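Uncharacterized CONSERVED DOMAIN PROTEIN (Vibrio cholerae, PDB 3LKV) probably acts as the substrate-binding protein of an ABC transporter, holding phenylalanine in the cleft between its two lobes, with its physiological ligand not established. Local coordinates at residues A[76-81]-A[150-155]; A[199-204]-A[225-230]; A[110-115]-A[265-270]; A[120-125]-A[241-246]. All coordinates share one frame; numbering follows the deposited sequence.

Interaction 1 (A[76-81]-A[150-155]); sequences IATPTA and GEANAV. With PHE (phenylalanine), chain B.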
# COMPACT_ATOMS: atom_id res chain seq x y z
N ILE A 76 10.60 6.93 12.30
CA ILE A 76 9.57 7.91 12.43
C ILE A 76 9.14 7.92 13.92
O ILE A 76 8.60 6.92 14.44
CB ILE A 76 8.36 7.55 11.57
CG1 ILE A 76 8.71 7.46 10.10
CG2 ILE A 76 7.25 8.54 11.78
CD1 ILE A 76 7.49 7.03 9.17
N ALA A 77 9.38 9.05 14.58
CA ALA A 77 9.09 9.29 16.00
C ALA A 77 10.29 8.88 16.85
O ALA A 77 11.14 8.09 16.45
CB ALA A 77 7.78 8.61 16.47
N THR A 78 10.36 9.45 18.04
CA THR A 78 11.57 9.40 18.85
C THR A 78 11.96 8.01 19.35
O THR A 78 13.13 7.62 19.25
CB THR A 78 11.49 10.42 20.03
OG1 THR A 78 11.53 11.74 19.47
CG2 THR A 78 12.66 10.26 20.98
N PRO A 79 11.01 7.27 19.91
CA PRO A 79 11.40 5.98 20.54
C PRO A 79 11.91 4.97 19.50
O PRO A 79 12.88 4.28 19.74
CB PRO A 79 10.13 5.50 21.25
CG PRO A 79 9.23 6.66 21.29
CD PRO A 79 9.61 7.59 20.15
N THR A 80 11.35 4.97 18.30
CA THR A 80 11.79 4.03 17.27
C THR A 80 13.11 4.53 16.71
O THR A 80 13.99 3.72 16.49
CB THR A 80 10.72 3.86 16.19
OG1 THR A 80 9.87 5.01 16.20
CG2 THR A 80 9.83 2.62 16.52
N ALA A 81 13.29 5.85 16.58
CA ALA A 81 14.60 6.36 16.15
C ALA A 81 15.68 5.98 17.14
O ALA A 81 16.74 5.55 16.73
CB ALA A 81 14.59 7.88 15.93
N GLY A 150 8.46 8.42 29.77
CA GLY A 150 9.31 7.51 28.97
C GLY A 150 9.60 8.00 27.57
O GLY A 150 10.42 7.43 26.89
N GLU A 151 8.96 9.09 27.12
CA GLU A 151 9.22 9.63 25.80
C GLU A 151 10.07 10.89 25.86
O GLU A 151 9.60 11.95 26.28
CB GLU A 151 7.91 9.96 25.10
CG GLU A 151 7.08 8.77 24.63
CD GLU A 151 5.86 9.21 23.76
OE1 GLU A 151 5.95 10.11 22.86
OE2 GLU A 151 4.80 8.60 23.98
N ALA A 152 11.29 10.82 25.33
CA ALA A 152 12.21 11.96 25.45
C ALA A 152 11.60 13.19 24.77
O ALA A 152 11.86 14.33 25.17
CB ALA A 152 13.64 11.64 24.87
N ASN A 153 10.81 12.98 23.73
CA ASN A 153 10.12 14.12 23.13
C ASN A 153 9.21 14.84 24.12
O ASN A 153 9.21 16.08 24.14
CB ASN A 153 9.29 13.75 21.89
CG ASN A 153 8.53 12.53 22.07
OD1 ASN A 153 9.12 11.46 22.31
ND2 ASN A 153 7.20 12.64 21.98
N ALA A 154 8.48 14.07 24.94
CA ALA A 154 7.55 14.69 25.89
C ALA A 154 8.35 15.45 26.96
O ALA A 154 7.96 16.55 27.34
CB ALA A 154 6.63 13.64 26.55
N VAL A 155 9.45 14.86 27.41
CA VAL A 155 10.29 15.47 28.43
C VAL A 155 10.85 16.78 27.91
O VAL A 155 10.70 17.82 28.57
CB VAL A 155 11.39 14.50 28.92
CG1 VAL A 155 12.45 15.22 29.90
CG2 VAL A 155 10.74 13.30 29.63
N PHE B . 7.43 14.43 17.49
CA PHE B . 6.96 13.13 18.11
C PHE B . 8.20 12.31 18.55
O PHE B . 9.29 12.94 18.69
CB PHE B . 6.02 12.35 17.17
CG PHE B . 4.61 12.93 17.11
CD1 PHE B . 3.73 12.77 18.20
CD2 PHE B . 4.17 13.63 16.01
CE1 PHE B . 2.48 13.30 18.18
CE2 PHE B . 2.92 14.16 15.98
CZ PHE B . 2.06 14.02 17.04
OXT PHE B . 8.17 11.09 18.81

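Interaction 2 (A[199-204]-A[225-230]); sequences ALIDNT and GAATSY. With PHE (phenylalanine), chain B.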
# COMPACT_ATOMS: atom_id res chain seq x y z
N ALA A 199 -2.77 19.38 24.61
CA ALA A 199 -2.50 18.04 24.10
C ALA A 199 -1.17 18.17 23.32
O ALA A 199 -1.13 18.71 22.23
CB ALA A 199 -3.66 17.56 23.19
N LEU A 200 -0.08 17.70 23.90
CA LEU A 200 1.19 17.92 23.26
C LEU A 200 1.59 16.82 22.25
O LEU A 200 0.88 15.82 22.04
CB LEU A 200 2.30 18.19 24.29
CG LEU A 200 2.54 17.29 25.45
CD1 LEU A 200 2.65 15.99 24.90
CD2 LEU A 200 3.81 17.67 26.18
N ILE A 201 2.72 17.09 21.61
CA ILE A 201 3.37 16.17 20.67
C ILE A 201 4.01 15.03 21.45
O ILE A 201 5.25 14.99 21.71
CB ILE A 201 4.36 16.95 19.78
CG1 ILE A 201 3.61 18.03 19.02
CG2 ILE A 201 5.17 16.01 18.78
CD1 ILE A 201 2.43 17.51 18.13
N ASP A 202 3.15 14.09 21.79
CA ASP A 202 3.52 12.90 22.53
C ASP A 202 2.74 11.77 21.88
O ASP A 202 1.55 11.89 21.69
CB ASP A 202 3.09 13.12 23.98
CG ASP A 202 3.16 11.89 24.86
OD1 ASP A 202 2.58 10.81 24.49
OD2 ASP A 202 3.76 12.03 25.99
N ASN A 203 3.42 10.66 21.59
CA ASN A 203 2.80 9.50 20.92
C ASN A 203 1.75 8.76 21.73
O ASN A 203 0.78 8.25 21.18
CB ASN A 203 3.92 8.53 20.50
CG ASN A 203 4.88 9.16 19.50
OD1 ASN A 203 4.49 9.44 18.34
ND2 ASN A 203 6.12 9.46 19.94
N THR A 204 1.93 8.72 23.04
CA THR A 204 0.98 8.11 23.95
C THR A 204 -0.29 8.92 23.99
O THR A 204 -1.38 8.37 23.89
CB THR A 204 1.53 8.03 25.38
OG1 THR A 204 2.87 7.48 25.36
CG2 THR A 204 0.60 7.16 26.25
N GLY A 225 -4.67 21.72 20.80
CA GLY A 225 -3.84 20.71 20.20
C GLY A 225 -2.54 21.22 19.59
O GLY A 225 -2.51 22.22 18.88
N ALA A 226 -1.46 20.48 19.79
CA ALA A 226 -0.18 20.83 19.15
C ALA A 226 -0.11 20.22 17.74
O ALA A 226 0.85 20.43 16.98
CB ALA A 226 0.98 20.35 20.05
N ALA A 227 -1.13 19.44 17.40
CA ALA A 227 -1.20 18.75 16.11
C ALA A 227 -2.61 18.90 15.57
O ALA A 227 -3.57 18.79 16.31
CB ALA A 227 -0.87 17.24 16.27
N THR A 228 -2.70 19.05 14.27
CA THR A 228 -3.97 19.14 13.52
C THR A 228 -4.84 17.91 13.68
O THR A 228 -6.07 18.02 13.78
CB THR A 228 -3.67 19.32 12.04
OG1 THR A 228 -2.83 20.46 11.91
CG2 THR A 228 -4.93 19.51 11.21
N SER A 229 -4.22 16.74 13.73
CA SER A 229 -4.97 15.51 13.96
C SER A 229 -5.77 15.64 15.28
O SER A 229 -6.83 15.05 15.42
CB SER A 229 -4.04 14.29 13.99
OG SER A 229 -2.95 14.47 14.91
N TYR A 230 -5.31 16.45 16.22
CA TYR A 230 -6.07 16.55 17.46
C TYR A 230 -7.38 17.38 17.30
O TYR A 230 -8.38 17.06 17.94
CB TYR A 230 -5.24 17.13 18.58
CG TYR A 230 -3.96 16.38 18.92
CD1 TYR A 230 -3.76 15.07 18.55
CD2 TYR A 230 -3.00 16.98 19.70
CE1 TYR A 230 -2.60 14.42 18.88
CE2 TYR A 230 -1.85 16.34 20.07
CZ TYR A 230 -1.64 15.06 19.64
OH TYR A 230 -0.48 14.45 20.03
N PHE B . 7.43 14.43 17.49
CA PHE B . 6.96 13.13 18.11
C PHE B . 8.20 12.31 18.55
O PHE B . 9.29 12.94 18.69
CB PHE B . 6.02 12.35 17.17
CG PHE B . 4.61 12.93 17.11
CD1 PHE B . 3.73 12.77 18.20
CD2 PHE B . 4.17 13.63 16.01
CE1 PHE B . 2.48 13.30 18.18
CE2 PHE B . 2.92 14.16 15.98
CZ PHE B . 2.06 14.02 17.04
OXT PHE B . 8.17 11.09 18.81

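Interaction 3 (A[110-115]-A[265-270]); sequences LEQPGK and SLDVQV. With ZN (zinc ion), chain D.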
# COMPACT_ATOMS: atom_id res chain seq x y z
N LEU A 110 22.61 19.65 15.81
CA LEU A 110 21.89 19.68 14.54
C LEU A 110 22.79 19.99 13.31
O LEU A 110 22.58 19.42 12.26
CB LEU A 110 20.76 20.68 14.63
CG LEU A 110 19.77 20.40 15.77
CD1 LEU A 110 18.78 21.59 15.88
CD2 LEU A 110 19.08 19.05 15.60
N GLU A 111 23.80 20.84 13.48
CA GLU A 111 24.71 21.19 12.37
C GLU A 111 25.76 20.10 12.17
O GLU A 111 26.52 19.80 13.07
CB GLU A 111 25.38 22.55 12.65
CG GLU A 111 26.37 23.11 11.54
CD GLU A 111 25.68 23.37 10.17
OE1 GLU A 111 24.46 23.55 10.16
OE2 GLU A 111 26.35 23.37 9.09
N GLN A 112 25.82 19.49 11.00
CA GLN A 112 26.89 18.51 10.74
C GLN A 112 26.95 17.38 11.84
O GLN A 112 27.94 17.19 12.53
CB GLN A 112 28.24 19.25 10.59
CG GLN A 112 28.35 20.10 9.27
CD GLN A 112 28.09 19.26 8.03
OE1 GLN A 112 28.95 18.49 7.61
NE2 GLN A 112 26.90 19.39 7.45
N PRO A 113 25.88 16.62 11.97
CA PRO A 113 25.82 15.69 13.07
C PRO A 113 26.99 14.72 13.12
O PRO A 113 27.36 14.26 14.19
CB PRO A 113 24.48 14.98 12.90
CG PRO A 113 23.85 15.54 11.65
CD PRO A 113 24.61 16.75 11.23
N GLY A 114 27.54 14.38 11.97
CA GLY A 114 28.88 13.79 11.91
C GLY A 114 28.91 12.27 12.08
O GLY A 114 29.95 11.71 11.94
N LYS A 115 27.81 11.60 12.39
CA LYS A 115 27.90 10.15 12.43
C LYS A 115 26.96 9.50 11.39
O LYS A 115 26.87 10.01 10.27
CB LYS A 115 27.69 9.65 13.85
CG LYS A 115 28.73 10.20 14.82
CD LYS A 115 28.21 9.91 16.24
CE LYS A 115 29.29 9.33 17.14
NZ LYS A 115 29.87 10.39 18.02
N SER A 265 26.84 14.38 7.14
CA SER A 265 27.22 15.61 6.47
C SER A 265 25.96 16.35 6.13
O SER A 265 26.03 17.39 5.54
CB SER A 265 28.01 15.34 5.16
OG SER A 265 27.08 14.94 4.09
N LEU A 266 24.79 15.80 6.48
CA LEU A 266 23.55 16.50 6.19
C LEU A 266 23.01 17.13 7.48
O LEU A 266 22.76 16.43 8.46
CB LEU A 266 22.53 15.57 5.60
CG LEU A 266 22.90 14.86 4.30
CD1 LEU A 266 21.86 13.85 3.92
CD2 LEU A 266 23.11 15.84 3.11
N ASP A 267 22.85 18.45 7.47
CA ASP A 267 22.29 19.15 8.61
C ASP A 267 20.86 18.69 8.93
O ASP A 267 20.06 18.43 8.03
CB ASP A 267 22.26 20.68 8.43
CG ASP A 267 23.60 21.28 8.18
OD1 ASP A 267 24.66 20.69 8.61
OD2 ASP A 267 23.60 22.39 7.51
N VAL A 268 20.53 18.64 10.20
CA VAL A 268 19.19 18.32 10.64
C VAL A 268 18.27 19.52 10.36
O VAL A 268 18.56 20.63 10.72
CB VAL A 268 19.18 17.95 12.13
CG1 VAL A 268 17.70 17.90 12.70
CG2 VAL A 268 19.87 16.66 12.34
N GLN A 269 17.13 19.29 9.75
CA GLN A 269 16.23 20.36 9.44
C GLN A 269 15.15 20.47 10.50
O GLN A 269 14.64 19.46 10.97
CB GLN A 269 15.59 20.03 8.10
CG GLN A 269 14.68 21.08 7.55
CD GLN A 269 15.49 22.19 6.93
OE1 GLN A 269 16.46 21.91 6.19
NE2 GLN A 269 15.13 23.45 7.26
N VAL A 270 14.80 21.70 10.88
CA VAL A 270 13.71 21.90 11.83
C VAL A 270 12.47 22.35 11.07
O VAL A 270 12.56 23.27 10.30
CB VAL A 270 14.13 22.90 12.94
CG1 VAL A 270 13.02 23.01 13.98
CG2 VAL A 270 15.48 22.44 13.61
ZN ZN D . 25.41 23.20 7.59

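Interaction 4 (A[120-125]-A[241-246]); sequences LSDLSP and FDYYQI. With PHE (phenylalanine), chain B.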
# COMPACT_ATOMS: atom_id res chain seq x y z
N LEU A 120 14.95 15.03 10.31
CA LEU A 120 14.03 16.15 10.43
C LEU A 120 13.36 16.20 11.80
O LEU A 120 12.82 15.20 12.30
CB LEU A 120 12.97 16.06 9.36
CG LEU A 120 13.18 16.77 8.02
CD1 LEU A 120 12.52 16.12 6.75
CD2 LEU A 120 12.64 18.21 8.19
N SER A 121 13.38 17.39 12.39
CA SER A 121 12.72 17.64 13.65
C SER A 121 11.39 18.37 13.52
O SER A 121 11.29 19.34 12.72
CB SER A 121 13.65 18.48 14.53
OG SER A 121 12.93 18.90 15.68
N ASP A 122 10.40 17.97 14.33
CA ASP A 122 9.07 18.68 14.41
C ASP A 122 8.89 19.40 15.74
O ASP A 122 7.83 19.35 16.36
CB ASP A 122 7.86 17.76 14.17
CG ASP A 122 7.70 16.69 15.25
OD1 ASP A 122 8.74 16.30 15.80
OD2 ASP A 122 6.56 16.21 15.54
N LEU A 123 9.96 20.07 16.17
CA LEU A 123 9.99 20.75 17.46
C LEU A 123 8.82 21.73 17.54
O LEU A 123 8.72 22.55 16.69
CB LEU A 123 11.29 21.51 17.64
CG LEU A 123 11.33 22.35 18.94
CD1 LEU A 123 11.16 21.44 20.15
CD2 LEU A 123 12.62 23.18 19.06
N SER A 124 7.90 21.57 18.51
CA SER A 124 6.74 22.43 18.65
C SER A 124 7.12 23.83 19.11
O SER A 124 7.94 23.96 19.97
CB SER A 124 5.83 21.87 19.71
OG SER A 124 5.33 20.62 19.32
N PRO A 125 6.50 24.87 18.57
CA PRO A 125 6.69 26.21 19.15
C PRO A 125 5.78 26.38 20.39
O PRO A 125 4.69 26.98 20.33
CB PRO A 125 6.24 27.13 18.01
CG PRO A 125 5.13 26.32 17.32
CD PRO A 125 5.44 24.85 17.54
N PHE A 241 2.19 21.25 12.61
CA PHE A 241 2.87 21.15 11.31
C PHE A 241 2.06 20.28 10.37
O PHE A 241 1.09 19.61 10.77
CB PHE A 241 4.26 20.53 11.47
CG PHE A 241 5.17 21.33 12.33
CD1 PHE A 241 5.59 22.56 11.92
CD2 PHE A 241 5.56 20.86 13.58
CE1 PHE A 241 6.42 23.35 12.76
CE2 PHE A 241 6.39 21.62 14.37
CZ PHE A 241 6.81 22.88 13.97
N ASP A 242 2.48 20.31 9.12
CA ASP A 242 1.91 19.49 8.07
C ASP A 242 2.81 18.25 7.97
O ASP A 242 3.88 18.31 7.39
CB ASP A 242 1.86 20.27 6.74
CG ASP A 242 1.31 19.44 5.60
OD1 ASP A 242 1.20 18.19 5.71
OD2 ASP A 242 0.98 20.05 4.57
N TYR A 243 2.39 17.15 8.58
CA TYR A 243 3.28 15.99 8.67
C TYR A 243 3.47 15.31 7.30
O TYR A 243 4.49 14.67 7.06
CB TYR A 243 2.82 15.02 9.78
CG TYR A 243 3.18 15.55 11.14
CD1 TYR A 243 2.30 16.36 11.86
CD2 TYR A 243 4.41 15.29 11.68
CE1 TYR A 243 2.68 16.88 13.11
CE2 TYR A 243 4.80 15.80 12.89
CZ TYR A 243 3.95 16.61 13.61
OH TYR A 243 4.35 17.10 14.84
N TYR A 244 2.49 15.46 6.39
CA TYR A 244 2.67 14.89 5.04
C TYR A 244 3.87 15.57 4.39
O TYR A 244 4.73 14.91 3.87
CB TYR A 244 1.39 14.99 4.20
CG TYR A 244 1.56 14.52 2.80
CD1 TYR A 244 1.40 13.19 2.47
CD2 TYR A 244 1.88 15.40 1.78
CE1 TYR A 244 1.57 12.74 1.16
CE2 TYR A 244 2.02 14.96 0.46
CZ TYR A 244 1.89 13.63 0.16
OH TYR A 244 2.05 13.18 -1.15
N GLN A 245 3.98 16.90 4.50
CA GLN A 245 5.10 17.60 3.87
C GLN A 245 6.42 17.31 4.52
O GLN A 245 7.46 17.33 3.86
CB GLN A 245 4.87 19.13 3.85
CG GLN A 245 3.76 19.59 2.87
CD GLN A 245 3.92 19.03 1.44
OE1 GLN A 245 5.04 18.86 0.94
NE2 GLN A 245 2.81 18.73 0.81
N ILE A 246 6.40 17.11 5.82
CA ILE A 246 7.62 16.66 6.51
C ILE A 246 8.06 15.30 5.96
O ILE A 246 9.23 15.05 5.75
CB ILE A 246 7.35 16.50 8.04
CG1 ILE A 246 7.16 17.87 8.69
CG2 ILE A 246 8.51 15.67 8.73
CD1 ILE A 246 6.63 17.77 10.19
N PHE B . 7.43 14.43 17.49
CA PHE B . 6.96 13.13 18.11
C PHE B . 8.20 12.31 18.55
O PHE B . 9.29 12.94 18.69
CB PHE B . 6.02 12.35 17.17
CG PHE B . 4.61 12.93 17.11
CD1 PHE B . 3.73 12.77 18.20
CD2 PHE B . 4.17 13.63 16.01
CE1 PHE B . 2.48 13.30 18.18
CE2 PHE B . 2.92 14.16 15.98
CZ PHE B . 2.06 14.02 17.04
OXT PHE B . 8.17 11.09 18.81

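Interaction 1 (A[76-81]-A[150-155])
The carboxylate of bound phenylalanine lies against Thr78 and Asn153, which also touch each other; its OXT is gripped by two donors: the backbone Thr78 N at 2.8 Å, nearly straight at 168°, and the amide of Asn203. The other ligand oxygen, O, meets the hydroxyl Thr78 OG1 at 2.7 Å. Threonine suits the place because one residue supplies both a peptide N-H and a hydroxyl to the same carboxylate. Asn153 comes from the other lobe: its CB lies 3.3 Å from ligand O, and its OD1 sits 3.4 Å from Thr78 CB as these side chains slide past each other. A chi1 of 43° puts Asn153 CG between the backbone N and carbonyl carbon, folding the amide back beside its own backbone. There ND2 donates to Ile201 O and, at 3.0 Å, to the anti side of Glu151 OE1, a carboxylate whose other oxygen bonds the Thr204 hydroxyl, so the amide cannot turn easily. Thr78 CG2 rests against Ala152 CB at 4.2 Å. Thr78 opens helix 78-87, whose dipole would probably favour the carboxylate. A ligand carboxylate held at a helix N-terminus, in a cleft closed by the second lobe, is characteristic of periplasmic binding proteins.

Interaction 2 (A[199-204]-A[225-230])
Tyr230 crosses from its own segment, 225-230, to the carbonyls of Ala199 and Leu200. Its CB stands close to Gly225 CA, where the lack of a side chain leaves it room. A chi1 of -57° sets CG beside the backbone N and sends the ring toward segment 199-204. Ala199 CB sits above the rim of the ring, 3.6 Å from CD2, while Ala199 O comes to the edge, 3.3 Å from CE2. The methyl of Ala227 lies over the centre of the opposite face, 3.9 Å above the plane. At the tip, OH donates to Leu200 O at 2.8 Å, tilted 31° from the carbonyl plane, which ties the ring's tip to this loop and satisfies a buried carbonyl. The same OH lies close to CE1 of the ligand ring.

Beside the tyrosine, Ala226 N donates to Ala199 O at 3.0 Å, continuing the parallel pairing of Ala199 with Gly225. Ile201, the centre of an inverse gamma turn, packs CG1 on Ala226 CB at 3.7 Å and CD1 on Ala227 CB, while its CG2 borders the ligand. The turn delivers Asn203, whose ND2 donates to ligand OXT at 2.9 Å. Small alanines let the two loops close together. Neighbouring parallel strands joined by a beta-alpha-beta crossover, with the loops at their C-terminal ends lining a ligand pocket, are typical of a Rossmann-like lobe of a periplasmic binding protein.

Interaction 3 (A[110-115]-A[265-270])
Leu110 and Val268 form the tight part of a contact at the border of the parallel sheet in one lobe of this periplasmic-binding-protein fold, where the loop before strand 117-121 meets the approach to the outermost strand 269-270. Leu110 CD2 presses on Val268 CG1 at 3.4 Å, closer than usual for two carbons. Leu110 CD1 also reaches Val270 CG2, the two side chains crossing at about a right angle. Beside these branched residues, Val268 N donates to Leu110 O at 3.0 Å and 174°, a straight bond that ties the two backbones together. Pro113 extends the apolar patch, with its CG in contact with Val268 CG2 and its CD against the carbonyl of Leu266. Its ring suits a turn followed by Gly114, whose positive phi comes easily to a residue without a side chain.

The other side is polar and faces solvent and a crystal neighbour. Here Glu111 and Asp267 bring like charges together, and a zinc ion bridges them: it is bound by Glu111 OE2 at 1.8 Å, a shortness to treat cautiously, and by Asp267 OD2 at 2.0 Å, which would offset their repulsion. Glu111 CG is anti to the backbone N, chi1 -178°, and a bend at chi2 turns the carboxylate back to the metal.

Gln112 secures the second oxygen of the aspartate. Its NE2 donates to Ser265 O at 2.9 Å as well as to Asp267 OD1. That oxygen is thus held from opposite faces of its carboxylate plane, by Gln112 N at 2.9 Å and by Gln112 NE2 at 2.8 Å.

Interaction 4 (A[120-125]-A[241-246])
Asp122 and Tyr243 make the polar part of the contact. Tyr243 OH donates to Asp122 OD2 in a very short bond of 2.5 Å, the carboxylate standing nearly upright to the ring with their planes 78° apart. The same OD2 accepts from the ligand N at 2.8 Å, so one oxygen serves both the phenol and the ligand's amino group, probably protonated. With chi1 at 65°, Asp122 CG lies between the backbone N and carbonyl carbon, which places OD2 within reach of both donors. Asp242 OD1 caps helix 243-258 by accepting from Gln245 N.

The aromatic part belongs to Phe241. Its rim, near the ring plane, meets two carbonyls, with CE2 3.3 Å from Asp122 O and CZ 3.3 Å from Leu123 O. An aromatic edge, slightly positive, suits such oxygens.

In the apolar packing, Pro125 CD lies 4.3 Å from Phe241 CZ and Ile246 CD1 reaches Asp122 CB at 4.2 Å. Leu120 CD1 lies against the backbone carbonyl of Ile246.

Asp122 therefore supplies the acidic counterpart to the ligand's amino group. With Tyr243 as a second donor its charge is probably shared between two partners, consistent with a pocket suited to a free alpha-amino group.

In the fold
Interactions 1, 2 and 4 are buried and meet around one phenylalanine; interaction 3 lies farther out, its centre about 19 Å from the centre of the chain, partly exposed, with a zinc ion on its solvent side. The three pocket contacts divide the ligand: 76-81 with 150-155 holds its acid end, 120-125 with 241-246 its amino end, and 199-204 with 225-230 adds an apolar wall and an amide. Interactions 1 and 2 are joined directly, Glu151 accepting from both Thr204 and Asn203. Interactions 3 and 4 share a sheet, because strand 269-270 pairs with strand 117-121 through Gln269 and Ser121, although their centres are 16 Å apart.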